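PDB 3AII: glutamyl-tRNA synthetase from Methanothermobacter thermautotrophicus, which probably activates glutamate with ATP and transfers it to tRNA(Glu) and, as a non-discriminating synthetase, also to tRNA(Gln). Local coordinates for residues A[189-194]-A[208-213]; A[237-242]-A[249-254]; A[496-501]-A[516-521]; A[403-408]-A[490-495]. All blocks are in the same frame, centred on the assembly; numbering follows the deposited sequence. Where two conformers were deposited one is given.

Contact 1: residues A[189-194]-A[208-213]; sequences YVCTCR and CHCRSL. With ZN (zinc ion), chain D.
The ring of Y189 lies against the backbone and the first side-chain carbons of R211. Its CG sits between the backbone N and the carbonyl carbon (chi1 59°), which turns one ring face to R211. R211 CA stands over the middle of that face, 3.9 Å from the centroid of the Y189 ring, a CH-pi contact. R211 CG adds to it, 3.6 Å from Y189 CE1. C210 CB meets the ring obliquely, 3.7 Å from Y189 CD2. Beside this packing is a four-cysteine zinc site built from two Cys-X-Cys pairs. C191, C193, C208 and C210 each bind the zinc ion through SG, at 2.4 Å. C210 SG also accepts the backbone N-H of T192 at 3.5 Å, and C191 SG accepts that of C193. Such N-H...S bonds would probably ease the negative charge on the thiolates. C208 SG meets the tyrosine ring obliquely, a sulfur-aromatic contact, 3.9 Å from Y189 CE2. Y189 OH bonds to D250, which also takes a salt bridge from R211 NE. With an alanine in place of Y189, R211 CA and CG would probably lose the ring face they pack on, and D250 one of its donors. A water links Y189 OH to C208 N.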
loop_
_atom_site.group_PDB
_atom_site.type_symbol
_atom_site.label_atom_id
_atom_site.label_comp_id
_atom_site.label_asym_id
_atom_site.label_seq_id
_atom_site.Cartn_x
_atom_site.Cartn_y
_atom_site.Cartn_z
ATOM N N TYR A 189 29.499 24.827 2.195
ATOM C CA TYR A 189 30.940 24.642 2.248
ATOM C C TYR A 189 31.283 23.169 2.261
ATOM O O TYR A 189 30.433 22.337 2.597
ATOM C CB TYR A 189 31.537 25.356 3.470
ATOM C CG TYR A 189 31.020 24.929 4.829
ATOM C CD1 TYR A 189 29.797 25.382 5.314
ATOM C CD2 TYR A 189 31.773 24.093 5.645
ATOM C CE1 TYR A 189 29.346 25.009 6.557
ATOM C CE2 TYR A 189 31.331 23.726 6.893
ATOM C CZ TYR A 189 30.128 24.178 7.351
ATOM O OH TYR A 189 29.694 23.789 8.601
ATOM N N VAL A 190 32.517 22.842 1.868
ATOM C CA VAL A 190 32.968 21.455 1.945
ATOM C C VAL A 190 33.717 21.213 3.242
ATOM O O VAL A 190 34.774 21.805 3.482
ATOM C CB VAL A 190 33.852 21.066 0.774
ATOM C CG1 VAL A 190 34.255 19.591 0.909
ATOM C CG2 VAL A 190 33.112 21.312 -0.547
ATOM N N CYS A 191 33.160 20.338 4.068
ATOM C CA CYS A 191 33.719 20.065 5.382
ATOM C C CYS A 191 34.483 18.756 5.370
ATOM O O CYS A 191 33.933 17.697 5.050
ATOM C CB CYS A 191 32.620 20.002 6.429
ATOM S SG CYS A 191 33.254 19.731 8.098
ATOM N N THR A 192 35.757 18.847 5.743
ATOM C CA THR A 192 36.648 17.699 5.792
ATOM C C THR A 192 36.928 17.270 7.231
ATOM O O THR A 192 37.789 16.426 7.469
ATOM C CB THR A 192 37.996 18.030 5.117
ATOM O OG1 THR A 192 38.495 19.268 5.641
ATOM C CG2 THR A 192 37.824 18.166 3.606
ATOM N N CYS A 193 36.209 17.859 8.186
ATOM C CA CYS A 193 36.365 17.520 9.603
ATOM C C CYS A 193 35.956 16.086 9.877
ATOM O O CYS A 193 35.101 15.541 9.192
ATOM C CB CYS A 193 35.508 18.434 10.485
ATOM S SG CYS A 193 36.022 20.170 10.525
ATOM N N ARG A 194 36.559 15.484 10.895
ATOM C CA ARG A 194 36.074 14.207 11.391
ATOM C C ARG A 194 34.695 14.466 11.980
ATOM O O ARG A 194 34.524 15.391 12.774
ATOM C CB ARG A 194 37.015 13.654 12.463
ATOM C CG ARG A 194 38.472 13.586 12.027
ATOM C CD ARG A 194 38.669 12.630 10.856
ATOM N NE ARG A 194 39.839 12.988 10.055
ATOM C CZ ARG A 194 40.391 12.204 9.132
ATOM N NH1 ARG A 194 39.890 10.999 8.893
ATOM N NH2 ARG A 194 41.452 12.620 8.451
ATOM N N CYS A 208 33.603 25.320 12.438
ATOM C CA CYS A 208 34.845 24.665 12.072
ATOM C C CYS A 208 35.582 25.578 11.106
ATOM O O CYS A 208 35.026 26.571 10.628
ATOM C CB CYS A 208 34.586 23.294 11.435
ATOM S SG CYS A 208 33.876 23.371 9.763
ATOM N N HIS A 209 36.833 25.246 10.824
ATOM C CA HIS A 209 37.640 26.034 9.903
ATOM C C HIS A 209 37.048 26.074 8.492
ATOM O O HIS A 209 37.161 27.079 7.793
ATOM C CB HIS A 209 39.071 25.490 9.866
ATOM C CG HIS A 209 39.903 26.052 8.758
ATOM N ND1 HIS A 209 40.361 27.352 8.760
ATOM C CD2 HIS A 209 40.363 25.491 7.617
ATOM C CE1 HIS A 209 41.066 27.569 7.663
ATOM N NE2 HIS A 209 41.081 26.457 6.951
ATOM N N CYS A 210 36.412 24.978 8.083
ATOM C CA CYS A 210 35.915 24.845 6.717
ATOM C C CYS A 210 34.875 25.926 6.418
ATOM O O CYS A 210 34.727 26.370 5.275
ATOM C CB CYS A 210 35.275 23.466 6.520
ATOM S SG CYS A 210 36.268 22.063 7.124
ATOM N N ARG A 211 34.149 26.323 7.455
ATOM C CA ARG A 211 33.043 27.260 7.304
ATOM C C ARG A 211 33.519 28.649 6.895
ATOM O O ARG A 211 32.720 29.469 6.445
ATOM C CB ARG A 211 32.243 27.352 8.603
ATOM C CG ARG A 211 30.793 27.766 8.409
ATOM C CD ARG A 211 30.116 28.003 9.746
ATOM N NE ARG A 211 28.663 27.846 9.681
ATOM C CZ ARG A 211 27.797 28.845 9.529
ATOM N NH1 ARG A 211 28.227 30.098 9.419
ATOM N NH2 ARG A 211 26.496 28.590 9.495
ATOM N N SER A 212 34.817 28.908 7.044
ATOM C CA SER A 212 35.371 30.221 6.723
ATOM C C SER A 212 36.004 30.290 5.335
ATOM O O SER A 212 36.448 31.360 4.906
ATOM C CB SER A 212 36.405 30.643 7.779
ATOM O OG SER A 212 37.575 29.842 7.694
ATOM N N LEU A 213 36.068 29.159 4.639
ATOM C CA LEU A 213 36.689 29.130 3.314
ATOM C C LEU A 213 35.917 29.982 2.317
ATOM O O LEU A 213 34.694 30.142 2.431
ATOM C CB LEU A 213 36.791 27.694 2.781
ATOM C CG LEU A 213 37.586 26.714 3.643
ATOM C CD1 LEU A 213 37.543 25.325 3.028
ATOM C CD2 LEU A 213 39.016 27.191 3.793
HETATM ZN ZN ZN D . 34.812 21.328 8.845
HETATM O O HOH W 1 30.879 24.924 11.269
#

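Contact 2: residues A[237-242]-A[249-254]; sequences VKTDLN and RDWVSM
V237 and W251 lie side by side, and their first torsions make the fit. V237 CG2 is anti to the carbonyl carbon, while W251 CG is flanked by its own N and C (chi1 57°). The methyl therefore rests over one ring face, with V237 CG2 3.7 Å from the centroid of the six-membered ring of W251. T239 CG2 comes obliquely to the indole at W251 CD1, 3.7 Å away. In the backbone, V237 N donates to W251 O in a nearly straight bond of 2.8 Å. D250 CA-H points at V237 O, with the two heavy atoms 3.0 Å apart. D250 OD1 takes the N-H of T239 at 2.9 Å, with the donor above the carboxylate plane; its OD2 is taken by Y189 OH and R211 NE. L241 CD2 packs on D250 CG at 3.5 Å. T239 OG1 bonds to I248 O. R249 runs extended along 240-242, and its CD is 3.1 Å from L241 O. L241 O and N242 CA lie over one face of its guanidinium. R249 NH1 and NE bond to the carbonyl oxygens of K202 and H243. A leucine in its place would probably leave both carbonyls without these donors. The two segments run antiparallel where strands 234-237 and 252-256 are joined by a long loop, and beyond the join S253 and M254 both face V235 in a classic beta bulge.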
loop_
_atom_site.group_PDB
_atom_site.type_symbol
_atom_site.label_atom_id
_atom_site.label_comp_id
_atom_site.label_asym_id
_atom_site.label_seq_id
_atom_site.Cartn_x
_atom_site.Cartn_y
_atom_site.Cartn_z
ATOM N N VAL A 237 25.205 22.713 4.306
ATOM C CA VAL A 237 24.505 23.957 4.034
ATOM C C VAL A 237 24.739 24.876 5.225
ATOM O O VAL A 237 24.602 24.450 6.363
ATOM C CB VAL A 237 23.011 23.702 3.877
ATOM C CG1 VAL A 237 22.261 25.008 3.644
ATOM C CG2 VAL A 237 22.765 22.718 2.725
ATOM N N LYS A 238 25.086 26.134 4.979
ATOM C CA LYS A 238 25.249 27.055 6.097
ATOM C C LYS A 238 23.873 27.455 6.600
ATOM O O LYS A 238 23.081 28.021 5.853
ATOM C CB LYS A 238 26.049 28.292 5.673
ATOM C CG LYS A 238 27.488 27.989 5.265
ATOM C CD LYS A 238 28.290 29.261 4.969
ATOM C CE LYS A 238 29.698 28.900 4.511
ATOM N NZ LYS A 238 30.606 30.091 4.327
ATOM N N THR A 239 23.577 27.138 7.858
ATOM C CA THR A 239 22.322 27.565 8.462
ATOM C C THR A 239 22.623 28.452 9.664
ATOM O O THR A 239 23.214 29.510 9.506
ATOM C CB THR A 239 21.423 26.379 8.834
ATOM O OG1 THR A 239 22.044 25.595 9.860
ATOM C CG2 THR A 239 21.197 25.504 7.597
ATOM N N ASP A 240 22.213 28.017 10.846
ATOM C CA ASP A 240 22.457 28.755 12.080
ATOM C C ASP A 240 23.103 27.788 13.054
ATOM O O ASP A 240 22.479 26.810 13.453
ATOM C CB ASP A 240 21.130 29.271 12.643
ATOM C CG ASP A 240 21.245 29.760 14.081
ATOM O OD1 ASP A 240 22.376 29.970 14.562
ATOM O OD2 ASP A 240 20.193 29.938 14.732
ATOM N N LEU A 241 24.357 28.040 13.422
ATOM C CA LEU A 241 25.049 27.128 14.331
ATOM C C LEU A 241 24.467 27.179 15.742
ATOM O O LEU A 241 24.769 26.329 16.576
ATOM C CB LEU A 241 26.552 27.395 14.368
ATOM C CG LEU A 241 27.376 26.989 13.146
ATOM C CD1 LEU A 241 28.845 27.251 13.408
ATOM C CD2 LEU A 241 27.147 25.530 12.788
ATOM N N ASN A 242 23.628 28.173 16.002
ATOM C CA ASN A 242 22.976 28.277 17.300
ATOM C C ASN A 242 21.497 27.914 17.269
ATOM O O ASN A 242 20.749 28.263 18.181
ATOM C CB ASN A 242 23.171 29.676 17.881
ATOM C CG ASN A 242 24.595 29.920 18.312
ATOM O OD1 ASN A 242 25.346 30.635 17.650
ATOM N ND2 ASN A 242 24.984 29.305 19.418
ATOM N N ARG A 249 21.400 22.458 12.336
ATOM C CA ARG A 249 22.685 23.150 12.290
ATOM C C ARG A 249 23.615 22.619 11.193
ATOM O O ARG A 249 24.054 21.471 11.240
ATOM C CB ARG A 249 23.382 23.063 13.651
ATOM C CG ARG A 249 22.653 23.810 14.760
ATOM C CD ARG A 249 23.369 23.643 16.092
ATOM N NE ARG A 249 22.573 24.184 17.189
ATOM C CZ ARG A 249 23.009 24.310 18.439
ATOM N NH1 ARG A 249 24.243 23.931 18.754
ATOM N NH2 ARG A 249 22.212 24.816 19.371
ATOM N N ASP A 250 23.897 23.465 10.206
ATOM C CA ASP A 250 24.748 23.114 9.058
ATOM C C ASP A 250 24.589 21.674 8.555
ATOM O O ASP A 250 25.544 20.893 8.535
ATOM C CB ASP A 250 26.220 23.416 9.350
ATOM C CG ASP A 250 26.514 24.915 9.402
ATOM O OD1 ASP A 250 25.554 25.712 9.494
ATOM O OD2 ASP A 250 27.697 25.287 9.335
ATOM N N TRP A 251 23.383 21.346 8.110
ATOM C CA TRP A 251 23.066 19.989 7.701
ATOM C C TRP A 251 23.734 19.600 6.379
ATOM O O TRP A 251 24.085 20.459 5.561
ATOM C CB TRP A 251 21.543 19.801 7.646
ATOM C CG TRP A 251 20.802 20.751 6.738
ATOM C CD1 TRP A 251 20.266 21.970 7.070
ATOM C CD2 TRP A 251 20.461 20.527 5.361
ATOM N NE1 TRP A 251 19.649 22.530 5.969
ATOM C CE2 TRP A 251 19.745 21.659 4.913
ATOM C CE3 TRP A 251 20.695 19.477 4.467
ATOM C CZ2 TRP A 251 19.259 21.771 3.603
ATOM C CZ3 TRP A 251 20.216 19.590 3.162
ATOM C CH2 TRP A 251 19.511 20.732 2.742
ATOM N N VAL A 252 23.904 18.296 6.184
ATOM C CA VAL A 252 24.633 17.754 5.038
ATOM C C VAL A 252 23.784 17.663 3.768
ATOM O O VAL A 252 22.710 17.050 3.763
ATOM C CB VAL A 252 25.179 16.351 5.363
ATOM C CG1 VAL A 252 25.811 15.720 4.140
ATOM C CG2 VAL A 252 26.187 16.434 6.492
ATOM N N SER A 253 24.277 18.272 2.692
ATOM C CA SER A 253 23.582 18.252 1.406
ATOM C C SER A 253 24.153 17.256 0.409
ATOM O O SER A 253 23.440 16.816 -0.494
ATOM C CB SER A 253 23.565 19.646 0.771
ATOM O OG SER A 253 24.883 20.118 0.510
ATOM N N MET A 254 25.438 16.925 0.536
ATOM C CA MET A 254 26.092 15.980 -0.390
ATOM C C MET A 254 27.034 15.065 0.365
ATOM O O MET A 254 27.770 15.531 1.241
ATOM C CB MET A 254 26.952 16.713 -1.430
ATOM C CG MET A 254 26.241 17.475 -2.500
ATOM S SD MET A 254 25.518 16.296 -3.693
ATOM C CE MET A 254 24.868 17.387 -4.952
#

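Contact 3: residues A[496-501]-A[516-521]; sequences AESALE and IEADAS
S498 and A518 meet where two neighbouring antiparallel strands, 500-505 and 511-516, come to the open end of their beta hairpin. The hairpin belongs to the anticodon-binding region, which in this family is built of beta-barrels. Going along 496-501, S498 is the first residue to touch. Its CB lies 4.0 Å from A518 CB, and that methyl also packs against S498 O. With chi1 at 57°, S498 OG stays close to both N and C of its own residue and is 2.7 Å from a water. The same water accepts a weak bond from A518 N.

A499 turns its CB away from 516-521. Its CA still lies against I516 O, and its methyl packs on Y447 of strand 445-449.

L500 carries the pairing. It forms an antiparallel hydrogen-bonded pair with I516. L500 N donates to I516 O at 2.9 Å, and I516 N donates back to L500 O at 2.8 Å. As a directly paired couple they lie on one face of the sheet, L500 CB 3.9 Å from I516 CG2, and M546 of strand 546-552 also packs on them. The L500 chain then reaches past the strand end to the 3-10 turn 518-521. There L500 CD1 fits beside A518 O and S521 CB.

E517 CB points away from 496-501; its carboxylate makes a salt bridge to R438, and OE2 also accepts from F405 N. The turn beside L500 CD1 is closed by A518 O, which accepts both S521 N and S521 OG, the hydroxyl at 2.8 Å.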
loop_
_atom_site.group_PDB
_atom_site.type_symbol
_atom_site.label_atom_id
_atom_site.label_comp_id
_atom_site.label_asym_id
_atom_site.label_seq_id
_atom_site.Cartn_x
_atom_site.Cartn_y
_atom_site.Cartn_z
ATOM N N ALA A 496 -23.242 -33.319 -2.212
ATOM C CA ALA A 496 -22.016 -34.109 -2.314
ATOM C C ALA A 496 -21.666 -34.481 -3.756
ATOM O O ALA A 496 -20.486 -34.525 -4.127
ATOM C CB ALA A 496 -22.116 -35.353 -1.458
ATOM N N GLU A 497 -22.686 -34.746 -4.565
ATOM C CA GLU A 497 -22.472 -35.317 -5.892
ATOM C C GLU A 497 -21.693 -34.395 -6.821
ATOM O O GLU A 497 -20.921 -34.852 -7.669
ATOM C CB GLU A 497 -23.809 -35.692 -6.542
ATOM C CG GLU A 497 -24.473 -36.921 -5.933
ATOM C CD GLU A 497 -25.330 -36.621 -4.706
ATOM O OE1 GLU A 497 -25.385 -35.458 -4.247
ATOM O OE2 GLU A 497 -25.961 -37.571 -4.200
ATOM N N SER A 498 -21.893 -33.094 -6.660
ATOM C CA SER A 498 -21.365 -32.130 -7.624
ATOM C C SER A 498 -20.366 -31.132 -7.036
ATOM O O SER A 498 -19.957 -30.198 -7.716
ATOM C CB SER A 498 -22.523 -31.378 -8.263
ATOM O OG SER A 498 -23.303 -30.741 -7.262
ATOM N N ALA A 499 -19.964 -31.365 -5.793
ATOM C CA ALA A 499 -19.052 -30.496 -5.068
ATOM C C ALA A 499 -17.696 -30.402 -5.760
ATOM O O ALA A 499 -17.204 -31.396 -6.317
ATOM C CB ALA A 499 -18.877 -31.025 -3.654
ATOM N N LEU A 500 -17.104 -29.215 -5.717
ATOM C CA LEU A 500 -15.800 -28.958 -6.315
ATOM C C LEU A 500 -14.764 -28.657 -5.248
ATOM O O LEU A 500 -15.053 -27.991 -4.260
ATOM C CB LEU A 500 -15.895 -27.743 -7.235
ATOM C CG LEU A 500 -16.887 -27.851 -8.390
ATOM C CD1 LEU A 500 -16.978 -26.499 -9.115
ATOM C CD2 LEU A 500 -16.434 -28.934 -9.332
ATOM N N GLU A 501 -13.536 -29.111 -5.459
ATOM C CA GLU A 501 -12.472 -28.786 -4.522
ATOM C C GLU A 501 -12.131 -27.302 -4.631
ATOM O O GLU A 501 -12.062 -26.745 -5.731
ATOM C CB GLU A 501 -11.228 -29.632 -4.799
ATOM C CG GLU A 501 -11.450 -31.117 -4.633
ATOM C CD GLU A 501 -11.792 -31.491 -3.204
ATOM O OE1 GLU A 501 -12.764 -32.251 -3.003
ATOM O OE2 GLU A 501 -11.092 -31.020 -2.284
ATOM N N ILE A 516 -16.806 -26.363 -2.741
ATOM C CA ILE A 516 -17.667 -25.260 -3.146
ATOM C C ILE A 516 -18.722 -25.799 -4.112
ATOM O O ILE A 516 -18.523 -26.816 -4.769
ATOM C CB ILE A 516 -16.811 -24.103 -3.767
ATOM C CG1 ILE A 516 -17.635 -22.818 -3.941
ATOM C CG2 ILE A 516 -16.139 -24.557 -5.083
ATOM C CD1 ILE A 516 -16.783 -21.562 -4.203
ATOM N N GLU A 517 -19.865 -25.134 -4.176
ATOM C CA GLU A 517 -20.931 -25.604 -5.044
ATOM C C GLU A 517 -20.563 -25.530 -6.536
ATOM O O GLU A 517 -19.717 -24.735 -6.941
ATOM C CB GLU A 517 -22.220 -24.844 -4.747
ATOM C CG GLU A 517 -22.215 -23.420 -5.248
ATOM C CD GLU A 517 -23.485 -22.700 -4.850
ATOM O OE1 GLU A 517 -24.433 -22.660 -5.662
ATOM O OE2 GLU A 517 -23.529 -22.188 -3.716
ATOM N N ALA A 518 -21.210 -26.394 -7.324
ATOM C CA ALA A 518 -20.912 -26.568 -8.746
ATOM C C ALA A 518 -20.854 -25.286 -9.560
ATOM O O ALA A 518 -19.999 -25.141 -10.437
ATOM C CB ALA A 518 -21.923 -27.538 -9.377
ATOM N N ASP A 519 -21.752 -24.343 -9.290
ATOM C CA ASP A 519 -21.782 -23.108 -10.077
ATOM C C ASP A 519 -20.526 -22.240 -10.006
ATOM O O ASP A 519 -20.272 -21.427 -10.894
ATOM C CB ASP A 519 -23.006 -22.270 -9.714
ATOM C CG ASP A 519 -24.251 -22.727 -10.432
ATOM O OD1 ASP A 519 -24.140 -23.185 -11.594
ATOM O OD2 ASP A 519 -25.345 -22.629 -9.833
ATOM N N ALA A 520 -19.744 -22.395 -8.945
ATOM C CA ALA A 520 -18.505 -21.665 -8.801
ATOM C C ALA A 520 -17.591 -21.894 -10.004
ATOM O O ALA A 520 -16.760 -21.057 -10.312
ATOM C CB ALA A 520 -17.808 -22.065 -7.499
ATOM N N SER A 521 -17.762 -23.022 -10.688
ATOM C CA SER A 521 -16.936 -23.313 -11.864
ATOM C C SER A 521 -17.110 -22.295 -12.992
ATOM O O SER A 521 -16.279 -22.226 -13.900
ATOM C CB SER A 521 -17.202 -24.734 -12.389
ATOM O OG SER A 521 -18.533 -24.877 -12.837
HETATM O O HOH W 2 -22.399 -28.999 -5.410
#

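Contact 4: residues A[403-408]-A[490-495]; sequences RYFFAA and MIHWVP
F405 is the bump of this contact, and the backbone bend at H492 and W493 is the hollow it fills. H492 CB lies over one face of the F405 ring, nearer the rim than the centre, and is 3.4 Å from F405 CD1. The two side chains slide past each other in opposite directions. F405 CD2 comes within 3.1 Å of W493 O. F405 CE2 reaches the indole at W493 NE1, 3.8 Å away, an oblique pair with the F405 ring and the W493 five-membered ring at 45°. Strands 402-408 and 489-495 belong to two different sheets of the anticodon-binding region, so the contact joins its two beta-barrels. R438 makes a cation-pi contact with the F405 ring. V494 CG2 sits in the angle between F405 O, at 3.6 Å, and A407 CB, at 4.2 Å. H492 CG is tucked back over its own main chain (chi1 57°), which sends the ring toward the 406-408 backbone. There F406 O lies near the ring plane at its edge, and a water joins H492 NE2 to A408 N. H492 ND1 bonds to R533, and W493 NE1 to I461 O. W493 N and O are buried with no polar partner in the model.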
loop_
_atom_site.group_PDB
_atom_site.type_symbol
_atom_site.label_atom_id
_atom_site.label_comp_id
_atom_site.label_asym_id
_atom_site.label_seq_id
_atom_site.Cartn_x
_atom_site.Cartn_y
_atom_site.Cartn_z
ATOM N N ARG A 403 -22.794 -14.786 -5.019
ATOM C CA ARG A 403 -22.806 -15.603 -3.807
ATOM C C ARG A 403 -22.683 -17.094 -4.092
ATOM O O ARG A 403 -23.385 -17.633 -4.949
ATOM C CB ARG A 403 -24.092 -15.363 -3.018
ATOM C CG ARG A 403 -24.247 -13.942 -2.487
ATOM C CD ARG A 403 -25.483 -13.856 -1.594
ATOM N NE ARG A 403 -26.649 -14.487 -2.195
ATOM C CZ ARG A 403 -27.820 -14.615 -1.572
ATOM N NH1 ARG A 403 -27.955 -14.145 -0.341
ATOM N NH2 ARG A 403 -28.844 -15.207 -2.165
ATOM N N TYR A 404 -21.808 -17.764 -3.334
ATOM C CA TYR A 404 -21.667 -19.218 -3.408
ATOM C C TYR A 404 -21.498 -19.813 -2.009
ATOM O O TYR A 404 -21.046 -19.120 -1.088
ATOM C CB TYR A 404 -20.445 -19.588 -4.257
ATOM C CG TYR A 404 -20.515 -19.046 -5.669
ATOM C CD1 TYR A 404 -21.152 -19.767 -6.674
ATOM C CD2 TYR A 404 -20.004 -17.794 -5.975
ATOM C CE1 TYR A 404 -21.238 -19.262 -7.969
ATOM C CE2 TYR A 404 -20.091 -17.281 -7.261
ATOM C CZ TYR A 404 -20.700 -18.025 -8.248
ATOM O OH TYR A 404 -20.787 -17.491 -9.519
ATOM N N PHE A 405 -21.816 -21.101 -1.873
ATOM C CA PHE A 405 -21.556 -21.848 -0.631
ATOM C C PHE A 405 -20.204 -22.558 -0.728
ATOM O O PHE A 405 -20.034 -23.450 -1.569
ATOM C CB PHE A 405 -22.637 -22.912 -0.390
ATOM C CG PHE A 405 -23.983 -22.361 0.027
ATOM C CD1 PHE A 405 -24.088 -21.124 0.652
ATOM C CD2 PHE A 405 -25.136 -23.106 -0.184
ATOM C CE1 PHE A 405 -25.342 -20.625 1.041
ATOM C CE2 PHE A 405 -26.384 -22.611 0.208
ATOM C CZ PHE A 405 -26.478 -21.383 0.829
ATOM N N PHE A 406 -19.265 -22.163 0.132
ATOM C CA PHE A 406 -17.987 -22.845 0.301
ATOM C C PHE A 406 -17.968 -23.393 1.716
ATOM O O PHE A 406 -18.083 -22.638 2.671
ATOM C CB PHE A 406 -16.826 -21.858 0.096
ATOM C CG PHE A 406 -15.476 -22.366 0.583
ATOM C CD1 PHE A 406 -14.803 -23.361 -0.111
ATOM C CD2 PHE A 406 -14.885 -21.819 1.716
ATOM C CE1 PHE A 406 -13.561 -23.827 0.326
ATOM C CE2 PHE A 406 -13.639 -22.266 2.162
ATOM C CZ PHE A 406 -12.979 -23.268 1.470
ATOM N N ALA A 407 -17.846 -24.712 1.834
ATOM C CA ALA A 407 -17.783 -25.360 3.140
ATOM C C ALA A 407 -16.325 -25.663 3.478
ATOM O O ALA A 407 -15.741 -26.600 2.924
ATOM C CB ALA A 407 -18.610 -26.644 3.129
ATOM N N ALA A 408 -15.753 -24.857 4.371
ATOM C CA ALA A 408 -14.389 -25.059 4.862
ATOM C C ALA A 408 -14.329 -26.309 5.743
ATOM O O ALA A 408 -15.259 -26.565 6.498
ATOM C CB ALA A 408 -13.962 -23.864 5.661
ATOM N N MET A 490 -29.014 -21.687 11.088
ATOM C CA MET A 490 -28.775 -21.746 9.640
ATOM C C MET A 490 -27.359 -22.226 9.373
ATOM O O MET A 490 -26.423 -21.870 10.093
ATOM C CB MET A 490 -28.966 -20.372 8.982
ATOM C CG MET A 490 -30.349 -19.774 9.131
ATOM S SD MET A 490 -31.615 -20.660 8.204
ATOM C CE MET A 490 -31.128 -20.351 6.515
ATOM N N ILE A 491 -27.191 -23.016 8.316
ATOM C CA ILE A 491 -25.867 -23.476 7.938
ATOM C C ILE A 491 -25.784 -23.587 6.421
ATOM O O ILE A 491 -26.735 -24.028 5.761
ATOM C CB ILE A 491 -25.477 -24.822 8.633
ATOM C CG1 ILE A 491 -23.966 -25.078 8.503
ATOM C CG2 ILE A 491 -26.270 -25.984 8.072
ATOM C CD1 ILE A 491 -23.452 -26.203 9.404
ATOM N N HIS A 492 -24.650 -23.174 5.860
ATOM C CA HIS A 492 -24.453 -23.366 4.426
ATOM C C HIS A 492 -24.009 -24.802 4.192
ATOM O O HIS A 492 -23.651 -25.514 5.142
ATOM C CB HIS A 492 -23.490 -22.330 3.816
ATOM C CG HIS A 492 -22.133 -22.291 4.450
ATOM N ND1 HIS A 492 -21.922 -21.835 5.731
ATOM C CD2 HIS A 492 -20.907 -22.598 3.953
ATOM C CE1 HIS A 492 -20.629 -21.887 6.010
ATOM N NE2 HIS A 492 -19.993 -22.347 4.947
ATOM N N TRP A 493 -24.065 -25.236 2.942
ATOM C CA TRP A 493 -23.944 -26.656 2.621
ATOM C C TRP A 493 -23.687 -26.839 1.129
ATOM O O TRP A 493 -23.982 -25.951 0.321
ATOM C CB TRP A 493 -25.220 -27.410 3.051
ATOM C CG TRP A 493 -26.439 -26.912 2.324
ATOM C CD1 TRP A 493 -27.143 -25.761 2.579
ATOM C CD2 TRP A 493 -27.054 -27.518 1.190
ATOM N NE1 TRP A 493 -28.187 -25.641 1.675
ATOM C CE2 TRP A 493 -28.144 -26.702 0.813
ATOM C CE3 TRP A 493 -26.803 -28.684 0.461
ATOM C CZ2 TRP A 493 -28.969 -27.015 -0.279
ATOM C CZ3 TRP A 493 -27.628 -28.994 -0.611
ATOM C CH2 TRP A 493 -28.701 -28.163 -0.965
ATOM N N VAL A 494 -23.112 -27.980 0.771
ATOM C CA VAL A 494 -22.824 -28.305 -0.621
ATOM C C VAL A 494 -23.290 -29.729 -0.945
ATOM O O VAL A 494 -22.932 -30.672 -0.241
ATOM C CB VAL A 494 -21.312 -28.203 -0.904
ATOM C CG1 VAL A 494 -21.036 -28.486 -2.378
ATOM C CG2 VAL A 494 -20.771 -26.807 -0.510
ATOM N N PRO A 495 -24.099 -29.895 -2.007
ATOM C CA PRO A 495 -24.507 -31.238 -2.436
ATOM C C PRO A 495 -23.273 -32.092 -2.713
ATOM O O PRO A 495 -22.354 -31.634 -3.392
ATOM C CB PRO A 495 -25.264 -30.982 -3.746
ATOM C CG PRO A 495 -25.714 -29.560 -3.682
ATOM C CD PRO A 495 -24.704 -28.824 -2.825
HETATM O O HOH W 3 -17.140 -22.499 5.539
#

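Overall arrangement
Along the chain the order is contact 1, contact 2, contact 4, contact 3, each closing before the next opens. Contacts 1 and 2 have centres 11 Å apart and share the antiparallel sheet of strands 188-191, 234-237, 252-256 and 270-272, in the catalytic part of the enzyme. D250 of contact 2 bonds to Y189 and R211 of contact 1. Contacts 3 and 4 have centres 10 Å apart in the anticodon-binding region. Strand 402-408 pairs with strand 511-516, and strand 489-495 leads directly into strand 500-505. The two groups lie on opposite sides of the chain's centre, with the centres of contacts 1 and 3 about 76 Å apart. This fits an elongated enzyme whose zinc-bearing end and anticodon-binding end are far apart.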